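Local atomic coordinates of DSBA-like thioredoxin domain-containing protein (Pseudomonas aeruginosa PAO1, PDB entry 5HFI), a protein that probably works as a cytosolic disulfide reductase of the thioredoxin superfamily, related to DsbA and able to bind glutathione. Residues H10-P15 with R39-G44; P98-L103 with E159-H164. One frame throughout, in Å; residues are numbered along the deposited sequence.

Overall arrangement
Contact 1 (10-15 with 39-44) is the buried parallel strand pair at the edge of the thioredoxin-type sheet, while contact 2 (98-103 with 159-164) is a partly buried crossing of two helices, the centres of the two contacts about 10 Å apart. Backbone hydrogen bonds and a histidine pair hold the first; the second is joined by methyl groups and one histidine face. The two touch: H164 NE2 of contact 2 lies 3.0 Å from G42 N of contact 1, probably a hydrogen bond, and Y13 packs on V102. Contact 1 also runs toward the glutathione site, its D14 side chain about 7 Å from the ligand, whereas T99 of contact 2 lies about 13 Å from it.

Contact 1 of 2, residues H10-P15 with R39-G44; sequences HYLYDP and RLHGGG
H10-Y13 and R39-G42 pair as parallel strands at the edge of the sheet, strand 8-13 lying inside and strand 37-42 outermost, the two joined through the helical CxxC region as in a thioredoxin-type beta-alpha-beta unit. Y11 bonds to both neighbours of L40: its N donates to R39 O (2.9 Å) and its O accepts from H41 N (2.8 Å). Y13 N then binds H41 O, and G43 N continues the pairing to Y13 O beyond the strand end. On the face of H10, L12 and H41, the two imidazoles meet rim to rim, planes 33° apart, and share a hydrogen bond between H10 ND1 and H41 NE2 (2.8 Å, 161°). The CD2 methyl of L12 lies against H41 CB at 3.5 Å. On the other face, Y13, its CG between the backbone N and the carbonyl carbon (chi1 73°), swings its ring over the neighbouring strand, where G42 CA makes a CH-pi contact 3.8 Å from the ring centroid and L40 CB touches CE2. Past the strands, one water bridges D14 OD2 and G44 N; D14 OD2 also binds M45 N, and D14 OD1 binds S95. With H10 NE2 held by E186, the imidazole pair is probably polarised, and the D14 carboxylate ties the loops beside the glutathione-binding C17 and M45 together.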
loop_
_atom_site.group_PDB
_atom_site.type_symbol
_atom_site.label_atom_id
_atom_site.label_comp_id
_atom_site.label_asym_id
_atom_site.label_seq_id
_atom_site.Cartn_x
_atom_site.Cartn_y
_atom_site.Cartn_z
ATOM N N HIS A 10 11.807 5.779 -1.426
ATOM C CA HIS A 10 11.285 4.871 -0.417
ATOM C C HIS A 10 9.841 5.240 -0.111
ATOM O O HIS A 10 9.529 6.415 0.108
ATOM C CB HIS A 10 12.134 4.930 0.852
ATOM C CG HIS A 10 13.562 4.526 0.643
ATOM N ND1 HIS A 10 14.002 3.231 0.821
ATOM C CD2 HIS A 10 14.651 5.244 0.279
ATOM C CE1 HIS A 10 15.296 3.167 0.569
ATOM N NE2 HIS A 10 15.716 4.375 0.240
ATOM N N TYR A 11 8.964 4.239 -0.106
ATOM C CA TYR A 11 7.538 4.438 0.134
ATOM C C TYR A 11 7.137 3.639 1.368
ATOM O O TYR A 11 7.118 2.404 1.334
ATOM C CB TYR A 11 6.713 4.024 -1.085
ATOM C CG TYR A 11 5.212 4.164 -0.907
ATOM C CD1 TYR A 11 4.340 3.247 -1.476
ATOM C CD2 TYR A 11 4.670 5.212 -0.172
ATOM C CE1 TYR A 11 2.970 3.367 -1.324
ATOM C CE2 TYR A 11 3.298 5.339 -0.013
ATOM C CZ TYR A 11 2.456 4.411 -0.591
ATOM O OH TYR A 11 1.094 4.525 -0.440
ATOM N N LEU A 12 6.832 4.346 2.454
ATOM C CA LEU A 12 6.285 3.741 3.662
ATOM C C LEU A 12 4.765 3.761 3.569
ATOM O O LEU A 12 4.157 4.834 3.486
ATOM C CB LEU A 12 6.761 4.492 4.905
ATOM C CG LEU A 12 8.187 4.209 5.378
ATOM C CD1 LEU A 12 8.741 5.400 6.143
ATOM C CD2 LEU A 12 8.205 2.958 6.246
ATOM N N TYR A 13 4.153 2.579 3.597
ATOM C CA TYR A 13 2.737 2.431 3.308
ATOM C C TYR A 13 2.105 1.465 4.300
ATOM O O TYR A 13 2.791 0.774 5.060
ATOM C CB TYR A 13 2.513 1.903 1.886
ATOM C CG TYR A 13 2.879 0.440 1.765
ATOM C CD1 TYR A 13 1.907 -0.551 1.870
ATOM C CD2 TYR A 13 4.196 0.044 1.578
ATOM C CE1 TYR A 13 2.233 -1.885 1.786
ATOM C CE2 TYR A 13 4.533 -1.292 1.484
ATOM C CZ TYR A 13 3.545 -2.252 1.591
ATOM O OH TYR A 13 3.870 -3.583 1.503
ATOM N N ASP A 14 0.772 1.408 4.262
ATOM C CA ASP A 14 0.043 0.301 4.849
ATOM C C ASP A 14 -1.158 0.023 3.960
ATOM O O ASP A 14 -1.860 0.973 3.565
ATOM C CB ASP A 14 -0.426 0.566 6.272
ATOM C CG ASP A 14 -0.996 -0.667 6.922
ATOM O OD1 ASP A 14 -2.222 -0.888 6.809
ATOM O OD2 ASP A 14 -0.203 -1.435 7.509
ATOM N N PRO A 15 -1.427 -1.238 3.631
ATOM C CA PRO A 15 -2.525 -1.535 2.699
ATOM C C PRO A 15 -3.898 -1.095 3.186
ATOM O O PRO A 15 -4.787 -0.881 2.355
ATOM C CB PRO A 15 -2.457 -3.062 2.531
ATOM C CG PRO A 15 -1.118 -3.466 3.055
ATOM C CD PRO A 15 -0.743 -2.459 4.091
ATOM N N ARG A 39 11.333 1.552 -3.622
ATOM C CA ARG A 39 11.317 0.507 -2.603
ATOM C C ARG A 39 10.075 0.658 -1.738
ATOM O O ARG A 39 9.760 1.765 -1.284
ATOM C CB ARG A 39 12.555 0.576 -1.709
ATOM C CG ARG A 39 13.861 0.734 -2.442
ATOM C CD ARG A 39 14.471 -0.594 -2.833
ATOM N NE ARG A 39 15.832 -0.409 -3.325
ATOM C CZ ARG A 39 16.921 -0.600 -2.590
ATOM N NH1 ARG A 39 16.810 -0.986 -1.326
ATOM N NH2 ARG A 39 18.121 -0.404 -3.117
ATOM N N LEU A 40 9.389 -0.453 -1.486
ATOM C CA LEU A 40 8.197 -0.463 -0.650
ATOM C C LEU A 40 8.547 -0.890 0.770
ATOM O O LEU A 40 9.304 -1.843 0.975
ATOM C CB LEU A 40 7.128 -1.398 -1.225
ATOM C CG LEU A 40 6.108 -0.825 -2.219
ATOM C CD1 LEU A 40 6.752 0.025 -3.297
ATOM C CD2 LEU A 40 5.295 -1.943 -2.850
ATOM N N HIS A 41 7.987 -0.179 1.748
ATOM C CA HIS A 41 8.194 -0.481 3.166
ATOM C C HIS A 41 6.840 -0.520 3.860
ATOM O O HIS A 41 6.254 0.529 4.143
ATOM C CB HIS A 41 9.097 0.550 3.831
ATOM C CG HIS A 41 10.385 0.789 3.113
ATOM N ND1 HIS A 41 11.543 0.105 3.414
ATOM C CD2 HIS A 41 10.707 1.658 2.124
ATOM C CE1 HIS A 41 12.520 0.533 2.633
ATOM N NE2 HIS A 41 12.037 1.472 1.841
ATOM N N GLY A 42 6.352 -1.726 4.149
ATOM C CA GLY A 42 5.108 -1.864 4.885
ATOM C C GLY A 42 5.334 -1.640 6.370
ATOM O O GLY A 42 6.207 -2.266 6.979
ATOM N N GLY A 43 4.540 -0.745 6.956
ATOM C CA GLY A 43 4.727 -0.355 8.340
ATOM C C GLY A 43 3.924 -1.121 9.365
ATOM O O GLY A 43 4.190 -0.991 10.564
ATOM N N GLY A 44 2.948 -1.915 8.934
ATOM C CA GLY A 44 2.141 -2.687 9.860
ATOM C C GLY A 44 1.265 -1.827 10.744
ATOM O O GLY A 44 1.395 -1.852 11.972
HETATM O O HOH W 1 2.123 -2.733 6.251
#

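Contact 2 of 2, residues P98-L103 with E159-H164; sequences PTAAVL and EPLRAH
L103 and T99 of helix 96-109 meet L161 and H164 at the start of helix 159-174, where the short helical segments cross at 99° with axes 10.1 Å apart. One turn of each helix supplies the contact: T99, A100 and L103 on one side, L161 and H164 on the other. In L103 the CD1 branch runs on anti to CA (chi2 179°), and CD2 branches off to the side, over H164. This CD2 methyl sits above the centre of the imidazole, 3.7 Å from the ring centroid and 9° off the normal, a well-centred CH-pi contact, while CD1 turns to H164 CB and to L161 CD1 (3.9 Å). H164, its CG anti to the backbone N, presents one ring face to that methyl while NE2 reaches the hydrogen bond with G42 N. L161 divides its branches: CD1 enters between T99 CG2, at 3.7 Å, and L103, whereas CD2 meets A100 CB at 4.2 Å. T99 crosses L161 at about a right angle; its methyl faces L161, and its hydroxyl is bonded back to S95 O, just ahead of the helix. The pairing is thus apolar apart from the imidazole, whose polar bond runs to the sheet. On the exposed side of the same first turn, R162 NE forms a salt bridge with E159 OE1 (3.0 Å). Around this crossing, helix 149-157 packs on A100 through F153 and S157, helix 112-124 lies against V102, and Y13 of strand 8-13 meets T99 and V102, so helix 96-109 is wedged between helices and the sheet.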
loop_
_atom_site.group_PDB
_atom_site.type_symbol
_atom_site.label_atom_id
_atom_site.label_comp_id
_atom_site.label_asym_id
_atom_site.label_seq_id
_atom_site.Cartn_x
_atom_site.Cartn_y
_atom_site.Cartn_z
ATOM N N PRO A 98 -2.128 -8.823 3.953
ATOM C CA PRO A 98 -1.896 -8.106 2.687
ATOM C C PRO A 98 -0.461 -7.650 2.516
ATOM O O PRO A 98 0.037 -7.613 1.385
ATOM C CB PRO A 98 -2.852 -6.906 2.762
ATOM C CG PRO A 98 -3.284 -6.820 4.152
ATOM C CD PRO A 98 -3.218 -8.192 4.718
ATOM N N THR A 99 0.220 -7.275 3.601
ATOM C CA THR A 99 1.624 -6.901 3.463
ATOM C C THR A 99 2.469 -8.100 3.050
ATOM O O THR A 99 3.351 -7.977 2.191
ATOM C CB THR A 99 2.149 -6.287 4.761
ATOM O OG1 THR A 99 1.336 -5.162 5.120
ATOM C CG2 THR A 99 3.588 -5.815 4.578
ATOM N N ALA A 100 2.208 -9.271 3.639
ATOM C CA ALA A 100 2.911 -10.480 3.220
ATOM C C ALA A 100 2.674 -10.781 1.745
ATOM O O ALA A 100 3.580 -11.268 1.057
ATOM C CB ALA A 100 2.482 -11.669 4.081
ATOM N N ALA A 101 1.473 -10.494 1.240
ATOM C CA ALA A 101 1.199 -10.701 -0.179
ATOM C C ALA A 101 2.043 -9.771 -1.043
ATOM O O ALA A 101 2.525 -10.172 -2.108
ATOM C CB ALA A 101 -0.291 -10.496 -0.462
ATOM N N VAL A 102 2.231 -8.528 -0.599
ATOM C CA VAL A 102 3.092 -7.598 -1.326
ATOM C C VAL A 102 4.531 -8.102 -1.316
ATOM O O VAL A 102 5.215 -8.107 -2.347
ATOM C CB VAL A 102 2.985 -6.186 -0.721
ATOM C CG1 VAL A 102 4.073 -5.281 -1.271
ATOM C CG2 VAL A 102 1.595 -5.598 -0.967
ATOM N N LEU A 103 5.010 -8.529 -0.145
ATOM C CA LEU A 103 6.350 -9.101 -0.049
ATOM C C LEU A 103 6.507 -10.303 -0.970
ATOM O O LEU A 103 7.523 -10.435 -1.663
ATOM C CB LEU A 103 6.647 -9.506 1.395
ATOM C CG LEU A 103 6.973 -8.391 2.387
ATOM C CD1 LEU A 103 7.226 -8.979 3.767
ATOM C CD2 LEU A 103 8.179 -7.602 1.910
ATOM N N GLU A 159 8.597 -15.177 9.538
ATOM C CA GLU A 159 9.698 -14.341 10.001
ATOM C C GLU A 159 10.104 -13.257 9.003
ATOM O O GLU A 159 10.546 -12.186 9.454
ATOM C CB GLU A 159 10.876 -15.256 10.360
ATOM C CG GLU A 159 10.756 -15.879 11.747
ATOM C CD GLU A 159 10.783 -14.866 12.875
ATOM O OE1 GLU A 159 11.630 -13.948 12.840
ATOM O OE2 GLU A 159 9.941 -14.976 13.787
ATOM N N PRO A 160 9.999 -13.448 7.675
ATOM C CA PRO A 160 10.233 -12.307 6.767
ATOM C C PRO A 160 9.340 -11.109 7.042
ATOM O O PRO A 160 9.811 -9.967 6.981
ATOM C CB PRO A 160 9.957 -12.908 5.382
ATOM C CG PRO A 160 10.287 -14.342 5.533
ATOM C CD PRO A 160 9.882 -14.715 6.925
ATOM N N LEU A 161 8.057 -11.332 7.340
ATOM C CA LEU A 161 7.149 -10.210 7.559
ATOM C C LEU A 161 7.499 -9.440 8.829
ATOM O O LEU A 161 7.486 -8.204 8.833
ATOM C CB LEU A 161 5.708 -10.708 7.622
ATOM C CG LEU A 161 4.645 -9.629 7.823
ATOM C CD1 LEU A 161 4.672 -8.624 6.679
ATOM C CD2 LEU A 161 3.270 -10.266 7.941
ATOM N N ARG A 162 7.827 -10.171 9.868
ATOM C CA ARG A 162 8.196 -9.592 11.130
ATOM C C ARG A 162 9.421 -8.715 10.977
ATOM O O ARG A 162 9.425 -7.637 11.405
ATOM C CB ARG A 162 8.499 -10.657 12.189
ATOM C CG ARG A 162 9.203 -10.109 13.392
ATOM C CD ARG A 162 10.333 -11.009 13.907
ATOM N NE ARG A 162 11.606 -10.971 13.187
ATOM C CZ ARG A 162 12.524 -10.008 13.295
ATOM N NH1 ARG A 162 13.640 -10.085 12.622
ATOM N NH2 ARG A 162 12.320 -8.941 14.051
ATOM N N ALA A 163 10.413 -9.212 10.315
ATOM C CA ALA A 163 11.645 -8.473 10.054
ATOM C C ALA A 163 11.398 -7.268 9.154
ATOM O O ALA A 163 12.044 -6.228 9.319
ATOM C CB ALA A 163 12.687 -9.398 9.425
ATOM N N HIS A 164 10.475 -7.393 8.196
ATOM C CA HIS A 164 10.126 -6.266 7.337
ATOM C C HIS A 164 9.454 -5.154 8.133
ATOM O O HIS A 164 9.785 -3.974 7.961
ATOM C CB HIS A 164 9.214 -6.744 6.204
ATOM C CG HIS A 164 8.899 -5.688 5.187
ATOM N ND1 HIS A 164 9.815 -5.264 4.248
ATOM C CD2 HIS A 164 7.765 -4.987 4.949
ATOM C CE1 HIS A 164 9.262 -4.341 3.481
ATOM N NE2 HIS A 164 8.018 -4.154 3.885
#